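Local coordinates for adhesin (Streptococcus sanguinis SK1 = NCTC 7863, PDB 6VT2), which binds sialylated glycans through tandem Siglec-like modules and so probably mediates adhesion of the bacterium to its host, at residues 1-13 with 99-111. Sequence-based numbering, arbitrary orientation. Where two conformers were deposited one is given.
With CA (calcium ion), chain H; GAL (beta-D-galactopyranose), chain D.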
# COMPACT_ATOMS: atom_id res chain seq x y z
N THR A 1 -1.31 -16.77 70.33
CA THR A 1 -2.19 -17.06 69.18
C THR A 1 -2.14 -15.90 68.19
O THR A 1 -1.53 -14.89 68.48
CB THR A 1 -3.63 -17.41 69.61
OG1 THR A 1 -4.36 -16.22 69.91
CG2 THR A 1 -3.67 -18.34 70.80
N ASP A 2 -2.74 -16.11 67.04
CA ASP A 2 -2.81 -15.10 65.98
C ASP A 2 -3.70 -13.95 66.41
O ASP A 2 -4.84 -14.20 66.64
CB ASP A 2 -3.32 -15.84 64.77
CG ASP A 2 -3.18 -15.02 63.58
OD1 ASP A 2 -2.90 -13.83 63.76
OD2 ASP A 2 -3.30 -15.61 62.54
N THR A 3 -3.15 -12.73 66.53
CA THR A 3 -3.91 -11.52 66.91
C THR A 3 -3.70 -10.45 65.85
O THR A 3 -3.97 -9.30 66.12
CB THR A 3 -3.47 -11.08 68.31
OG1 THR A 3 -2.06 -10.89 68.33
CG2 THR A 3 -3.83 -12.10 69.36
N THR A 4 -3.25 -10.87 64.68
CA THR A 4 -2.88 -9.86 63.67
C THR A 4 -3.83 -9.96 62.49
O THR A 4 -3.90 -10.85 62.00
CB THR A 4 -1.47 -10.14 63.17
OG1 THR A 4 -0.64 -10.03 64.33
CG2 THR A 4 -1.00 -9.13 62.16
N PRO A 5 -4.52 -8.93 62.04
CA PRO A 5 -5.35 -9.10 60.88
C PRO A 5 -4.55 -9.24 59.58
O PRO A 5 -3.42 -8.99 59.59
CB PRO A 5 -6.18 -7.82 60.93
CG PRO A 5 -5.35 -6.80 61.64
CD PRO A 5 -4.52 -7.60 62.63
N PRO A 6 -5.19 -9.68 58.49
CA PRO A 6 -4.51 -9.82 57.24
C PRO A 6 -3.98 -8.51 56.65
O PRO A 6 -4.43 -7.50 57.05
CB PRO A 6 -5.56 -10.37 56.26
CG PRO A 6 -6.60 -10.99 57.14
CD PRO A 6 -6.58 -10.15 58.39
N THR A 7 -3.02 -8.64 55.76
CA THR A 7 -2.39 -7.53 55.06
C THR A 7 -3.03 -7.43 53.68
O THR A 7 -2.97 -8.39 52.97
CB THR A 7 -0.88 -7.74 54.96
OG1 THR A 7 -0.36 -7.81 56.28
CG2 THR A 7 -0.18 -6.63 54.20
N ILE A 8 -3.55 -6.25 53.35
CA ILE A 8 -4.27 -6.03 52.11
C ILE A 8 -3.49 -5.03 51.27
O ILE A 8 -3.10 -3.97 51.76
CB ILE A 8 -5.68 -5.47 52.37
CG1 ILE A 8 -6.49 -6.35 53.29
CG2 ILE A 8 -6.45 -5.29 51.05
CD1 ILE A 8 -7.72 -5.73 53.77
N THR A 9 -3.30 -5.44 50.00
CA THR A 9 -2.56 -4.64 49.02
C THR A 9 -3.51 -4.34 47.83
O THR A 9 -4.16 -5.24 47.41
CB THR A 9 -1.27 -5.28 48.52
OG1 THR A 9 -0.45 -5.39 49.68
CG2 THR A 9 -0.58 -4.43 47.50
N LEU A 10 -3.72 -3.06 47.53
CA LEU A 10 -4.69 -2.75 46.44
C LEU A 10 -4.37 -1.37 45.86
O LEU A 10 -3.71 -0.64 46.53
CB LEU A 10 -6.11 -2.82 46.98
CG LEU A 10 -6.59 -1.61 47.76
CD1 LEU A 10 -8.09 -1.73 47.98
CD2 LEU A 10 -5.87 -1.48 49.08
N PRO A 11 -4.79 -1.07 44.63
CA PRO A 11 -4.50 0.21 44.05
C PRO A 11 -5.28 1.31 44.77
O PRO A 11 -6.33 1.06 45.12
CB PRO A 11 -5.01 0.16 42.61
CG PRO A 11 -5.85 -1.06 42.55
CD PRO A 11 -5.39 -1.98 43.65
N GLN A 12 -4.68 2.49 44.89
CA GLN A 12 -5.38 3.57 45.62
C GLN A 12 -6.37 4.23 44.66
O GLN A 12 -7.31 4.82 45.10
CB GLN A 12 -4.53 4.73 46.16
CG GLN A 12 -3.05 4.60 46.33
CD GLN A 12 -2.43 5.99 46.42
OE1 GLN A 12 -2.61 6.65 47.43
NE2 GLN A 12 -1.79 6.49 45.37
N GLU A 13 -6.05 4.20 43.38
CA GLU A 13 -6.96 4.83 42.42
C GLU A 13 -7.12 3.89 41.23
O GLU A 13 -6.16 3.39 40.78
CB GLU A 13 -6.40 6.16 41.94
CG GLU A 13 -7.28 6.84 40.94
CD GLU A 13 -6.59 8.04 40.41
OE1 GLU A 13 -5.66 7.85 39.66
OE2 GLU A 13 -6.98 9.15 40.75
N TYR A 99 -14.16 0.67 50.60
CA TYR A 99 -13.25 0.14 51.62
C TYR A 99 -13.17 -1.37 51.49
O TYR A 99 -14.17 -2.04 51.22
CB TYR A 99 -13.76 0.54 52.98
CG TYR A 99 -13.61 2.00 53.19
CD1 TYR A 99 -14.49 2.90 52.65
CD2 TYR A 99 -12.51 2.49 53.85
CE1 TYR A 99 -14.25 4.28 52.74
CE2 TYR A 99 -12.28 3.86 54.03
CZ TYR A 99 -13.14 4.75 53.41
OH TYR A 99 -12.85 6.06 53.55
N VAL A 100 -11.97 -1.89 51.68
CA VAL A 100 -11.69 -3.31 51.56
C VAL A 100 -11.23 -3.82 52.92
O VAL A 100 -10.30 -3.27 53.51
CB VAL A 100 -10.68 -3.60 50.45
CG1 VAL A 100 -10.49 -5.08 50.36
CG2 VAL A 100 -11.13 -3.05 49.11
N ARG A 101 -11.88 -4.89 53.38
CA ARG A 101 -11.51 -5.47 54.65
C ARG A 101 -11.28 -6.97 54.47
O ARG A 101 -11.80 -7.54 53.62
CB ARG A 101 -12.60 -5.28 55.71
CG ARG A 101 -13.00 -3.83 55.89
CD ARG A 101 -14.07 -3.81 56.96
NE ARG A 101 -13.52 -3.90 58.29
CZ ARG A 101 -14.26 -3.88 59.38
NH1 ARG A 101 -15.57 -3.83 59.29
NH2 ARG A 101 -13.71 -3.92 60.57
N ALA A 102 -10.44 -7.50 55.33
CA ALA A 102 -10.22 -8.93 55.27
C ALA A 102 -10.16 -9.47 56.69
O ALA A 102 -9.74 -8.77 57.61
CB ALA A 102 -8.95 -9.27 54.52
N GLU A 103 -10.56 -10.73 56.84
CA GLU A 103 -10.57 -11.40 58.15
C GLU A 103 -9.91 -12.76 58.04
O GLU A 103 -10.17 -13.50 57.08
CB GLU A 103 -11.99 -11.52 58.60
CG GLU A 103 -12.12 -12.16 60.02
CD GLU A 103 -13.59 -12.26 60.37
OE1 GLU A 103 -14.00 -13.32 60.87
OE2 GLU A 103 -14.36 -11.30 60.09
N ASP A 104 -9.05 -13.06 59.01
CA ASP A 104 -8.36 -14.35 59.04
C ASP A 104 -9.24 -15.37 59.77
O ASP A 104 -10.36 -15.09 60.19
CB ASP A 104 -6.94 -14.21 59.61
CG ASP A 104 -6.87 -13.88 61.09
OD1 ASP A 104 -7.91 -14.01 61.74
OD2 ASP A 104 -5.72 -13.48 61.48
N ALA A 105 -8.75 -16.61 59.84
CA ALA A 105 -9.60 -17.63 60.42
C ALA A 105 -9.69 -17.50 61.93
O ALA A 105 -10.65 -18.00 62.52
CB ALA A 105 -9.09 -19.03 60.07
N ALA A 106 -8.77 -16.76 62.55
CA ALA A 106 -8.83 -16.50 63.97
C ALA A 106 -9.80 -15.38 64.31
O ALA A 106 -9.99 -15.06 65.49
CB ALA A 106 -7.41 -16.19 64.48
N GLY A 107 -10.39 -14.73 63.29
CA GLY A 107 -11.37 -13.70 63.50
C GLY A 107 -10.81 -12.30 63.53
O GLY A 107 -11.56 -11.35 63.81
N ASN A 108 -9.52 -12.15 63.24
CA ASN A 108 -8.92 -10.83 63.20
C ASN A 108 -9.31 -10.15 61.90
O ASN A 108 -8.96 -10.63 60.83
CB ASN A 108 -7.40 -10.91 63.26
CG ASN A 108 -6.94 -11.64 64.50
OD1 ASN A 108 -7.20 -11.22 65.65
ND2 ASN A 108 -6.25 -12.71 64.27
N ILE A 109 -10.06 -9.05 61.98
CA ILE A 109 -10.51 -8.34 60.76
C ILE A 109 -9.77 -7.02 60.73
O ILE A 109 -9.46 -6.49 61.74
CB ILE A 109 -12.04 -8.17 60.72
CG1 ILE A 109 -12.51 -7.52 59.42
CG2 ILE A 109 -12.49 -7.36 61.90
CD1 ILE A 109 -13.98 -7.56 59.19
N THR A 110 -9.48 -6.53 59.55
CA THR A 110 -8.79 -5.25 59.40
C THR A 110 -9.73 -4.17 59.91
O THR A 110 -10.89 -4.24 59.70
CB THR A 110 -8.31 -5.08 57.97
OG1 THR A 110 -9.44 -5.23 57.14
CG2 THR A 110 -7.27 -6.11 57.59
N ALA A 111 -9.16 -3.14 60.48
CA ALA A 111 -9.94 -2.06 61.05
C ALA A 111 -10.54 -1.26 59.88
O ALA A 111 -9.89 -1.12 58.91
CB ALA A 111 -9.08 -1.18 61.89
CA CA H . -3.67 -13.28 61.25
C1 GAL D . -18.50 9.50 52.64
C2 GAL D . -18.68 10.37 51.38
C3 GAL D . -17.87 9.83 50.21
C4 GAL D . -16.40 9.61 50.63
C5 GAL D . -16.38 8.71 51.86
C6 GAL D . -14.97 8.43 52.42
O2 GAL D . -20.03 10.38 50.95
O3 GAL D . -17.89 10.73 49.11
O4 GAL D . -15.79 10.85 50.93
O5 GAL D . -17.12 9.31 52.92
O6 GAL D . -15.00 7.47 53.47
O HOH W 1 -5.67 -16.87 61.70
O HOH W 2 -1.34 -13.18 61.23
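D2 and D104 meet at a calcium ion that ties the N-terminal 1-13 segment to the end of strand 95-104. D2 reaches the ion with both carboxylate oxygens, D104 with OD2 alone at 2.1 Å; the two carboxylates approach from opposite directions, their planes 64° apart. T4 O, a water and D30, just after strand 21-29, also bind the metal. D2 OD1 additionally accepts from T4 N, forming an Asx turn that probably helps to place the T4 carbonyl at the ion. In N108, CB rests on P5 CA (3.6 Å); CG, beside the backbone N (chi1 -57°), turns the amide toward the backbone of T3 and T4, and OD1 approaches T3 CA. N108 ND2 gives one hydrogen bond to D104 OD2 on its syn lone pair (2.9 Å, nearly straight at 178°); the other, from N108 ND2 to D2 O (3.1 Å), arrives above the carbonyl plane. Farther along, two sheets of the Siglec-like domain pack face to face: the P6 ring lies on A102, I8 CD1 touches A102 CB (3.8 Å), and beyond strand 7-9 L10 CD1 meets V100 CG2 tip to tip (3.5 Å). On the other side of strand 95-104, Y99 OH donates to galactose O6 (2.6 Å). Calcium probably offsets the charges of D2, D30 and D104, and N108, by holding the metal-bound oxygen of D104, probably helps to orient that ligand.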